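Local coordinates for prolyl-tRNA synthetase (Naegleria fowleri, PDB 6UYH), which catalyses the ATP-dependent attachment of proline to its tRNA, as a class II aminoacyl-tRNA synthetase, and is bound here by halofuginone and the ATP analogue AMPPNP, at residues Val16-Gln19 with Glu24-Ser27; Gln19-Glu24 with Ser461-Asn466; Thr225-Asn230 with Met279-Gly284; Tyr349-Gly354 with Cys374-Gly379. All coordinates share one frame; numbering follows the deposited sequence. Where two conformers were deposited one is given.

Interaction 1 (Val16-Gln19 with Glu24-Ser27); sequences VKKQ and EWYS
Glu-24 meets Val-16 through its aliphatic stem: Glu-24 CG lies 3.7 Å from Val-16 CG2, and the two side chains cross at about a right angle. A bend at the second torsion of Glu-24 (chi2 61°) takes the carboxylate off the valine, and OE2 is held by Gln-28, one turn further along the helix. Trp-25 carries most of the contact. With its CG anti to the backbone N (chi1 170°), the indole is placed beside residues 16-18. At the ring edge, in its plane, the carbonyl of Val-16 puts its O 3.4 Å from Trp-25 CD1. Lys-18 lies over one face: its CA is 3.5 Å from Trp-25 CG, and its extended chain runs on across the benzene part. Lys-18 CG stands 3.7 Å from the centroid of the six-membered ring, only 13° off the normal, a CH-pi contact, and Lys-18 CE is 3.6 Å from Trp-25 CH2. The ammonium passes beyond the ring to the carbonyls of Met-281 and Gly-284, while the indole NE1 donates to Asp-285 O. Those bonds fix both the lysine tip and the rotation of the indole. Asp-286 adds a salt bridge to Lys-17. Tyr-26 turns to another side of the helix, packing on Ile-280 and Met-281. The arrangement is an N-terminal loop folded back on the first turns of helix 22-32, with a lysine-on-tryptophan CH-pi contact set against the carbonyl end of helix 274-283 in the class II core.

Interaction 2 (Gln19-Glu24 with Ser461-Asn466); sequences QENFSE and SQSDAN
The Asn-21 amide is the flat group that comes up to Ser-463, with Asn-21 OD1 3.4 Å from Ser-463 OG. Above the plane of this amide, 57° out of it, lies the backbone N of Glu-24, which gives OD1 a nearly straight hydrogen bond of 3.1 Å (164°); this is the N-cap bond of helix 22-32. On the amide's nitrogen side, ND2 donates to water 1. The Phe-22 ring, by contrast, leads away from helix 462-466, and what approaches the partner is its CB, 4.2 Å from Ser-463 OG. Between the helices the direct bond joins two hydroxyls, Ser-23 OG and Ser-463 OG, 2.8 Å apart, and either may be the donor. Ser-23 OG reaches its partner from the position between backbone N and carbonyl carbon (chi1 59°). Water 1 also lies 3.1 Å from Ser-23 OG and takes a weak bond from Asn-466 ND2, so it spans the gap beside the serines. Helix 462-466 has a matching cap, Ser-461 OG accepting from Asp-464 N at 3.0 Å. Two capped helix starts thus meet through short polar groups. Asp-464 ties the second helix to Arg-232 of strand 232-243, and the Phe-22 ring packs on Thr-229 and Asn-230, just past strand 219-227, and on the C-terminal Tyr-513.

Interaction 3 (Thr225-Asn230 with Met279-Gly284); sequences TFIATN and MIMVHG
Ile-227, Met-281 and Val-282 join the end of a strand of the antiparallel class II synthetase core to helix 274-283, the helix of class II motif 3, whose first residue, Arg-274, lines the AMPPNP pocket. The short strand and helix segments come within 8.3 Å, their directions 54° apart. Ile-227 supplies two branches. Its CD1 lies 3.8 Å from Met-281 CB and 3.9 Å from Val-282 CG2, so the methyl settles between two successive helix residues; its CG2 is 3.9 Å from the same Met-281 CB. The two torsions of the isoleucine (chi1 -50°, chi2 -54°) bring the CD1 methyl round to the helix although the CB itself does not aim there. Met-281 touches with CB alone, and its extended chain runs on to Phe-22 and Tyr-513. Val-282 uses CG2, which also rests 3.7 Å from the carbonyl O of Phe-226, and its side chain packs on Ala-409 of helix 391-415. The side chains that meet are all apolar; beside Thr-229 a water bridges the two backbones, water 2 accepting from Thr-229 N at 3.2 Å and donating to Met-281 O at 2.8 Å.

Interaction 4 (Tyr349-Gly354 with Cys374-Gly379); sequences YWELRG and CRRDTG. With EDO (1,2-ethanediol), chain B.
Arg-376 reaches across to the last turn of helix 343-353 and turns the NE/NH2 edge of its guanidinium to one backbone atom, the carbonyl O of Glu-351. NE gives the main bond, Arg-376 NE to Glu-351 O 2.8 Å (148°), with the donor tilted 28° from the carbonyl plane; Arg-376 NH2 adds a weak one to the same O at 3.2 Å. The arginine stem closes the tight part, its CD 3.8 Å from Glu-351 CG, and the bend at its second torsion (chi2 69°) lets it cross the glutamate stem at a slant. Gly-354, just past the helix, closes it with a Schellman motif, its N binding Glu-351 O weakly as well. The solvent side is at Thr-378 and Gly-379, both exposed. Arg-375 and Asp-377 form a separate, firmly held pair that does not touch helix 343-353: NE and NH2 each meet the syn lone pair of one Asp-377 oxygen, both oxygens close to the guanidinium plane, while Arg-375 NH1 bonds O2 of an ethanediol at 2.9 Å. Across the contact the carboxylate of Glu-351 makes no pair with Arg-376, but goes to Arg-358, and Arg-376 NH1 pairs with Asp-285. In this anticodon-binding domain Arg-376 therefore probably balances the charge of Asp-285 and offsets part of the negative end of the helix dipole.

How the interactions relate
Interactions 1, 2 and 3 form one connected cluster, whereas interaction 4 stands apart in the anticodon-binding domain, its centre about 17 Å from those of interactions 1 and 3. Helix 22-32 serves interactions 1 and 2. Interaction 1 joins interaction 3 through Lys-18 NZ, 2.7 Å from Gly-284 O. Interaction 2 reaches interaction 3 through Phe-22, whose CZ is 3.7 Å from Met-281 CG, and through Asp-464 OD1, 3.2 Å from Asn-230 ND2. In interaction 3 the Met-281 side chain is about 11 Å from the bound AMPPNP and is not among the residues that line its pocket. Asp-285 bonds both Trp-25 and Arg-376, linking interactions 1 and 4 indirectly.

Interaction 1 (Val16-Gln19 with Glu24-Ser27)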
# COMPACT_ATOMS: atom_id res chain seq x y z
N VAL A 16 -2.47 -7.69 -33.80
CA VAL A 16 -1.08 -7.99 -34.12
C VAL A 16 -0.68 -9.23 -33.33
O VAL A 16 -0.89 -9.28 -32.11
CB VAL A 16 -0.15 -6.81 -33.79
CG1 VAL A 16 1.31 -7.19 -34.00
CG2 VAL A 16 -0.50 -5.60 -34.65
N LYS A 17 -0.08 -10.21 -34.00
CA LYS A 17 0.26 -11.46 -33.35
C LYS A 17 1.52 -11.33 -32.50
O LYS A 17 2.41 -10.52 -32.77
CB LYS A 17 0.45 -12.57 -34.39
CG LYS A 17 -0.85 -12.96 -35.09
CD LYS A 17 -0.63 -14.06 -36.12
CE LYS A 17 -0.34 -15.41 -35.46
NZ LYS A 17 -1.45 -15.85 -34.56
N LYS A 18 1.58 -12.15 -31.44
CA LYS A 18 2.73 -12.14 -30.54
C LYS A 18 4.02 -12.41 -31.30
O LYS A 18 5.06 -11.82 -31.01
CB LYS A 18 2.52 -13.17 -29.44
CG LYS A 18 3.41 -13.02 -28.21
CD LYS A 18 3.06 -14.07 -27.16
CE LYS A 18 3.85 -13.87 -25.89
NZ LYS A 18 3.51 -14.91 -24.86
N GLN A 19 3.95 -13.28 -32.31
CA GLN A 19 5.07 -13.69 -33.15
C GLN A 19 5.41 -12.68 -34.25
O GLN A 19 6.44 -12.83 -34.91
CB GLN A 19 4.75 -15.04 -33.81
CG GLN A 19 3.73 -14.93 -34.95
CD GLN A 19 2.95 -16.21 -35.23
OE1 GLN A 19 2.70 -16.56 -36.38
NE2 GLN A 19 2.54 -16.90 -34.17
N GLU A 24 4.36 -4.36 -30.18
CA GLU A 24 3.02 -3.90 -30.50
C GLU A 24 1.97 -4.84 -29.92
O GLU A 24 0.95 -4.39 -29.38
CB GLU A 24 2.86 -3.75 -32.02
CG GLU A 24 1.45 -3.38 -32.47
CD GLU A 24 0.95 -2.04 -31.93
OE1 GLU A 24 1.77 -1.20 -31.49
OE2 GLU A 24 -0.29 -1.82 -31.96
N TRP A 25 2.21 -6.16 -30.01
CA TRP A 25 1.34 -7.13 -29.34
C TRP A 25 1.20 -6.82 -27.86
O TRP A 25 0.09 -6.81 -27.31
CB TRP A 25 1.90 -8.56 -29.52
CG TRP A 25 1.19 -9.57 -28.66
CD1 TRP A 25 0.05 -10.27 -28.99
CD2 TRP A 25 1.55 -9.99 -27.34
NE1 TRP A 25 -0.31 -11.10 -27.95
CE2 TRP A 25 0.59 -10.95 -26.93
CE3 TRP A 25 2.60 -9.67 -26.47
CZ2 TRP A 25 0.63 -11.56 -25.68
CZ3 TRP A 25 2.65 -10.29 -25.22
CH2 TRP A 25 1.67 -11.23 -24.84
N TYR A 26 2.32 -6.56 -27.19
CA TYR A 26 2.32 -6.30 -25.75
C TYR A 26 1.51 -5.06 -25.43
O TYR A 26 0.69 -5.06 -24.50
CB TYR A 26 3.76 -6.14 -25.28
CG TYR A 26 4.00 -6.01 -23.80
CD1 TYR A 26 3.59 -7.00 -22.92
CD2 TYR A 26 4.69 -4.91 -23.28
CE1 TYR A 26 3.85 -6.90 -21.57
CE2 TYR A 26 4.96 -4.81 -21.92
CZ TYR A 26 4.54 -5.81 -21.07
OH TYR A 26 4.81 -5.72 -19.72
N SER A 27 1.71 -4.00 -26.20
CA SER A 27 0.94 -2.79 -25.99
C SER A 27 -0.56 -3.05 -26.14
O SER A 27 -1.35 -2.61 -25.30
CB SER A 27 1.40 -1.71 -26.96
OG SER A 27 0.63 -0.53 -26.80

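Interaction 2 (Gln19-Glu24 with Ser461-Asn466)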
# COMPACT_ATOMS: atom_id res chain seq x y z
N GLN A 19 3.95 -13.28 -32.31
CA GLN A 19 5.07 -13.69 -33.15
C GLN A 19 5.41 -12.68 -34.25
O GLN A 19 6.44 -12.83 -34.91
CB GLN A 19 4.75 -15.04 -33.81
CG GLN A 19 3.73 -14.93 -34.95
CD GLN A 19 2.95 -16.21 -35.23
OE1 GLN A 19 2.70 -16.56 -36.38
NE2 GLN A 19 2.54 -16.90 -34.17
N GLU A 20 4.53 -11.71 -34.52
CA GLU A 20 4.74 -10.75 -35.60
C GLU A 20 5.50 -9.51 -35.13
O GLU A 20 6.43 -9.05 -35.81
CB GLU A 20 3.39 -10.31 -36.20
CG GLU A 20 2.80 -11.27 -37.20
CD GLU A 20 1.38 -10.89 -37.60
OE1 GLU A 20 0.79 -9.98 -36.97
OE2 GLU A 20 0.85 -11.52 -38.54
N ASN A 21 5.07 -8.93 -34.02
CA ASN A 21 5.67 -7.69 -33.52
C ASN A 21 5.42 -7.71 -32.02
O ASN A 21 4.32 -7.38 -31.56
CB ASN A 21 5.05 -6.46 -34.18
CG ASN A 21 5.71 -5.16 -33.75
OD1 ASN A 21 6.17 -5.02 -32.63
ND2 ASN A 21 5.76 -4.20 -34.66
N PHE A 22 6.44 -8.13 -31.26
CA PHE A 22 6.23 -8.41 -29.85
C PHE A 22 5.87 -7.15 -29.08
O PHE A 22 5.04 -7.19 -28.17
CB PHE A 22 7.49 -9.07 -29.27
CG PHE A 22 7.31 -9.62 -27.87
CD1 PHE A 22 6.22 -10.43 -27.57
CD2 PHE A 22 8.23 -9.35 -26.88
CE1 PHE A 22 6.05 -10.93 -26.28
CE2 PHE A 22 8.07 -9.86 -25.59
CZ PHE A 22 6.98 -10.66 -25.29
N SER A 23 6.48 -6.01 -29.43
CA SER A 23 6.21 -4.81 -28.64
C SER A 23 4.82 -4.26 -28.94
O SER A 23 4.14 -3.77 -28.02
CB SER A 23 7.30 -3.77 -28.90
OG SER A 23 7.37 -3.42 -30.26
N GLU A 24 4.36 -4.36 -30.18
CA GLU A 24 3.02 -3.90 -30.50
C GLU A 24 1.97 -4.84 -29.92
O GLU A 24 0.95 -4.39 -29.38
CB GLU A 24 2.86 -3.75 -32.02
CG GLU A 24 1.45 -3.38 -32.47
CD GLU A 24 0.95 -2.04 -31.93
OE1 GLU A 24 1.77 -1.20 -31.49
OE2 GLU A 24 -0.29 -1.82 -31.96
N SER A 461 15.65 -8.35 -33.54
CA SER A 461 14.49 -7.93 -34.30
C SER A 461 14.34 -6.41 -34.27
O SER A 461 14.82 -5.72 -33.36
CB SER A 461 13.22 -8.57 -33.73
OG SER A 461 12.91 -8.01 -32.46
N GLN A 462 13.65 -5.89 -35.29
CA GLN A 462 13.36 -4.46 -35.31
C GLN A 462 12.55 -4.05 -34.09
O GLN A 462 12.77 -2.97 -33.52
CB GLN A 462 12.62 -4.10 -36.59
CG GLN A 462 12.37 -2.61 -36.74
CD GLN A 462 13.66 -1.80 -36.73
OE1 GLN A 462 14.58 -2.07 -37.51
NE2 GLN A 462 13.75 -0.82 -35.83
N SER A 463 11.62 -4.91 -33.65
CA SER A 463 10.83 -4.62 -32.46
C SER A 463 11.71 -4.49 -31.22
O SER A 463 11.51 -3.59 -30.41
CB SER A 463 9.78 -5.72 -32.25
OG SER A 463 9.09 -5.54 -31.01
N ASP A 464 12.67 -5.40 -31.06
CA ASP A 464 13.57 -5.30 -29.92
C ASP A 464 14.44 -4.05 -30.01
O ASP A 464 14.65 -3.37 -29.00
CB ASP A 464 14.46 -6.55 -29.82
CG ASP A 464 13.72 -7.75 -29.25
OD1 ASP A 464 12.49 -7.67 -29.01
OD2 ASP A 464 14.40 -8.78 -29.03
N ALA A 465 14.95 -3.74 -31.19
CA ALA A 465 15.75 -2.53 -31.35
C ALA A 465 14.93 -1.29 -31.01
O ALA A 465 15.44 -0.35 -30.40
CB ALA A 465 16.31 -2.44 -32.76
N ASN A 466 13.64 -1.28 -31.39
CA ASN A 466 12.76 -0.16 -31.06
C ASN A 466 12.49 -0.06 -29.56
O ASN A 466 12.29 1.04 -29.04
CB ASN A 466 11.43 -0.29 -31.80
CG ASN A 466 11.57 -0.12 -33.30
OD1 ASN A 466 12.64 0.22 -33.80
ND2 ASN A 466 10.48 -0.34 -34.03
O HOH W 1 7.98 -2.42 -33.14

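Interaction 3 (Thr225-Asn230 with Met279-Gly284)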
# COMPACT_ATOMS: atom_id res chain seq x y z
N THR A 225 14.07 -15.22 -14.94
CA THR A 225 12.92 -15.66 -15.72
C THR A 225 13.24 -15.47 -17.20
O THR A 225 14.23 -14.83 -17.56
CB THR A 225 11.64 -14.89 -15.36
OG1 THR A 225 11.81 -13.51 -15.66
CG2 THR A 225 11.31 -15.04 -13.86
N PHE A 226 12.40 -16.05 -18.06
CA PHE A 226 12.75 -16.15 -19.47
C PHE A 226 11.55 -15.84 -20.35
O PHE A 226 10.46 -16.40 -20.16
CB PHE A 226 13.26 -17.56 -19.80
CG PHE A 226 13.63 -17.75 -21.24
CD1 PHE A 226 14.69 -17.06 -21.81
CD2 PHE A 226 12.93 -18.66 -22.03
CE1 PHE A 226 15.05 -17.26 -23.15
CE2 PHE A 226 13.30 -18.88 -23.37
CZ PHE A 226 14.36 -18.16 -23.91
N ILE A 227 11.76 -14.97 -21.34
CA ILE A 227 10.72 -14.60 -22.30
C ILE A 227 11.03 -15.34 -23.60
O ILE A 227 11.91 -14.95 -24.35
CB ILE A 227 10.66 -13.08 -22.51
CG1 ILE A 227 10.60 -12.35 -21.16
CG2 ILE A 227 9.43 -12.72 -23.39
CD1 ILE A 227 9.49 -12.81 -20.20
N ALA A 228 10.26 -16.40 -23.88
CA ALA A 228 10.55 -17.26 -25.03
C ALA A 228 10.37 -16.54 -26.36
O ALA A 228 11.07 -16.87 -27.33
CB ALA A 228 9.66 -18.50 -24.99
N THR A 229 9.43 -15.59 -26.46
CA THR A 229 9.11 -15.01 -27.76
C THR A 229 10.34 -14.34 -28.38
O THR A 229 10.64 -14.55 -29.56
CB THR A 229 7.96 -14.01 -27.65
OG1 THR A 229 6.76 -14.71 -27.29
CG2 THR A 229 7.71 -13.32 -29.01
N ASN A 230 11.06 -13.53 -27.61
CA ASN A 230 12.27 -12.90 -28.14
C ASN A 230 13.54 -13.40 -27.47
O ASN A 230 14.61 -12.81 -27.68
CB ASN A 230 12.17 -11.37 -28.04
CG ASN A 230 11.93 -10.87 -26.64
OD1 ASN A 230 11.83 -11.65 -25.69
ND2 ASN A 230 11.83 -9.55 -26.49
N MET A 279 4.73 -12.07 -16.14
CA MET A 279 3.53 -12.89 -16.22
C MET A 279 2.85 -12.74 -17.58
O MET A 279 2.48 -13.73 -18.22
CB MET A 279 2.57 -12.48 -15.09
CG MET A 279 1.28 -13.31 -15.03
SD MET A 279 0.07 -12.51 -13.92
CE MET A 279 -0.44 -11.09 -14.89
N ILE A 280 2.69 -11.50 -18.03
CA ILE A 280 2.00 -11.23 -19.29
C ILE A 280 2.83 -11.70 -20.48
O ILE A 280 2.31 -12.34 -21.40
CB ILE A 280 1.65 -9.74 -19.39
CG1 ILE A 280 0.68 -9.36 -18.26
CG2 ILE A 280 1.09 -9.42 -20.78
CD1 ILE A 280 0.43 -7.86 -18.15
N MET A 281 4.13 -11.37 -20.50
CA MET A 281 4.96 -11.77 -21.63
C MET A 281 5.07 -13.29 -21.75
O MET A 281 5.18 -13.82 -22.86
CB MET A 281 6.36 -11.16 -21.53
CG MET A 281 6.39 -9.67 -21.79
SD MET A 281 8.08 -9.01 -21.61
CE MET A 281 7.79 -7.30 -22.04
N VAL A 282 5.06 -14.00 -20.61
CA VAL A 282 5.17 -15.46 -20.66
C VAL A 282 3.86 -16.08 -21.13
O VAL A 282 3.84 -16.91 -22.04
CB VAL A 282 5.60 -16.01 -19.29
CG1 VAL A 282 5.50 -17.54 -19.27
CG2 VAL A 282 7.04 -15.58 -18.95
N HIS A 283 2.73 -15.66 -20.55
CA HIS A 283 1.47 -16.39 -20.72
C HIS A 283 0.50 -15.79 -21.74
O HIS A 283 -0.39 -16.51 -22.21
CB HIS A 283 0.70 -16.49 -19.40
CG HIS A 283 1.43 -17.25 -18.34
ND1 HIS A 283 1.90 -18.53 -18.52
CD2 HIS A 283 1.72 -16.92 -17.06
CE1 HIS A 283 2.48 -18.94 -17.41
NE2 HIS A 283 2.38 -17.98 -16.50
N GLY A 284 0.61 -14.50 -22.07
CA GLY A 284 -0.32 -13.92 -23.02
C GLY A 284 -0.25 -14.58 -24.39
O GLY A 284 0.77 -15.15 -24.77
O HOH W 2 6.98 -15.29 -24.50

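Interaction 4 (Tyr349-Gly354 with Cys374-Gly379)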
# COMPACT_ATOMS: atom_id res chain seq x y z
N TYR A 349 -14.96 -11.17 -24.97
CA TYR A 349 -14.83 -10.14 -23.95
C TYR A 349 -14.00 -10.64 -22.77
O TYR A 349 -13.07 -9.96 -22.31
CB TYR A 349 -16.22 -9.71 -23.50
CG TYR A 349 -16.25 -8.61 -22.45
CD1 TYR A 349 -16.45 -7.29 -22.82
CD2 TYR A 349 -16.11 -8.91 -21.10
CE1 TYR A 349 -16.49 -6.28 -21.87
CE2 TYR A 349 -16.14 -7.91 -20.15
CZ TYR A 349 -16.34 -6.60 -20.54
OH TYR A 349 -16.37 -5.61 -19.60
N TRP A 350 -14.32 -11.83 -22.27
CA TRP A 350 -13.63 -12.34 -21.09
C TRP A 350 -12.34 -13.05 -21.43
O TRP A 350 -11.42 -13.08 -20.60
CB TRP A 350 -14.57 -13.27 -20.31
CG TRP A 350 -15.80 -12.57 -19.82
CD1 TRP A 350 -17.07 -12.70 -20.30
CD2 TRP A 350 -15.87 -11.59 -18.77
NE1 TRP A 350 -17.93 -11.89 -19.61
CE2 TRP A 350 -17.22 -11.19 -18.67
CE3 TRP A 350 -14.93 -11.02 -17.91
CZ2 TRP A 350 -17.66 -10.25 -17.73
CZ3 TRP A 350 -15.37 -10.07 -16.98
CH2 TRP A 350 -16.72 -9.70 -16.90
N GLU A 351 -12.22 -13.62 -22.64
CA GLU A 351 -10.93 -14.17 -23.06
C GLU A 351 -9.89 -13.06 -23.18
O GLU A 351 -8.74 -13.23 -22.75
CB GLU A 351 -11.07 -14.92 -24.39
CG GLU A 351 -11.73 -16.29 -24.26
CD GLU A 351 -12.08 -16.91 -25.60
OE1 GLU A 351 -11.88 -16.24 -26.64
OE2 GLU A 351 -12.54 -18.07 -25.61
N LEU A 352 -10.27 -11.93 -23.77
CA LEU A 352 -9.38 -10.78 -23.88
C LEU A 352 -8.86 -10.33 -22.51
O LEU A 352 -7.69 -9.96 -22.36
CB LEU A 352 -10.12 -9.63 -24.57
CG LEU A 352 -9.43 -8.28 -24.73
CD1 LEU A 352 -8.11 -8.46 -25.49
CD2 LEU A 352 -10.34 -7.29 -25.44
N ARG A 353 -9.72 -10.37 -21.50
CA ARG A 353 -9.35 -9.89 -20.18
C ARG A 353 -8.68 -10.96 -19.33
O ARG A 353 -8.20 -10.65 -18.24
CB ARG A 353 -10.60 -9.32 -19.49
CG ARG A 353 -11.06 -8.04 -20.17
CD ARG A 353 -12.50 -7.67 -19.84
NE ARG A 353 -12.84 -6.32 -20.32
CZ ARG A 353 -13.09 -6.01 -21.59
NH1 ARG A 353 -13.06 -6.94 -22.54
NH2 ARG A 353 -13.38 -4.76 -21.92
N GLY A 354 -8.64 -12.20 -19.81
CA GLY A 354 -7.78 -13.21 -19.22
C GLY A 354 -8.44 -14.21 -18.30
O GLY A 354 -7.74 -15.00 -17.67
N CYS A 374 -14.75 -24.28 -20.57
CA CYS A 374 -13.71 -23.93 -21.53
C CYS A 374 -12.56 -23.26 -20.79
O CYS A 374 -12.78 -22.26 -20.09
CB CYS A 374 -14.24 -23.00 -22.63
SG CYS A 374 -13.02 -22.58 -23.90
N ARG A 375 -11.36 -23.82 -20.92
CA ARG A 375 -10.19 -23.30 -20.21
C ARG A 375 -9.39 -22.38 -21.13
O ARG A 375 -9.12 -22.72 -22.28
CB ARG A 375 -9.32 -24.44 -19.68
CG ARG A 375 -8.91 -25.50 -20.69
CD ARG A 375 -8.21 -26.66 -19.99
NE ARG A 375 -6.87 -26.30 -19.56
CZ ARG A 375 -6.03 -27.13 -18.95
NH1 ARG A 375 -6.41 -28.38 -18.69
NH2 ARG A 375 -4.82 -26.73 -18.61
N ARG A 376 -9.03 -21.21 -20.60
CA ARG A 376 -8.45 -20.12 -21.39
C ARG A 376 -7.06 -20.46 -21.91
O ARG A 376 -6.69 -20.01 -23.00
CB ARG A 376 -8.40 -18.86 -20.52
CG ARG A 376 -7.73 -17.65 -21.16
CD ARG A 376 -8.54 -17.07 -22.32
NE ARG A 376 -7.86 -15.90 -22.86
CZ ARG A 376 -6.95 -15.95 -23.84
NH1 ARG A 376 -6.64 -17.11 -24.41
NH2 ARG A 376 -6.36 -14.83 -24.25
N ASP A 377 -6.27 -21.22 -21.16
CA ASP A 377 -4.87 -21.41 -21.53
C ASP A 377 -4.72 -22.27 -22.78
O ASP A 377 -3.90 -21.96 -23.65
CB ASP A 377 -4.09 -22.01 -20.35
CG ASP A 377 -4.58 -23.38 -19.97
OD1 ASP A 377 -5.79 -23.66 -20.16
OD2 ASP A 377 -3.74 -24.18 -19.50
N THR A 378 -5.51 -23.35 -22.90
CA THR A 378 -5.46 -24.20 -24.08
C THR A 378 -6.65 -24.05 -25.01
O THR A 378 -6.59 -24.51 -26.15
CB THR A 378 -5.35 -25.69 -23.68
OG1 THR A 378 -6.54 -26.08 -22.99
CG2 THR A 378 -4.14 -25.93 -22.79
N GLY A 379 -7.74 -23.43 -24.55
CA GLY A 379 -8.95 -23.37 -25.34
C GLY A 379 -9.80 -24.62 -25.30
O GLY A 379 -10.88 -24.64 -25.92
C1 EDO B . -10.30 -31.09 -17.90
O1 EDO B . -9.98 -32.47 -18.12
C2 EDO B . -9.82 -30.25 -19.08
O2 EDO B . -8.41 -30.41 -19.18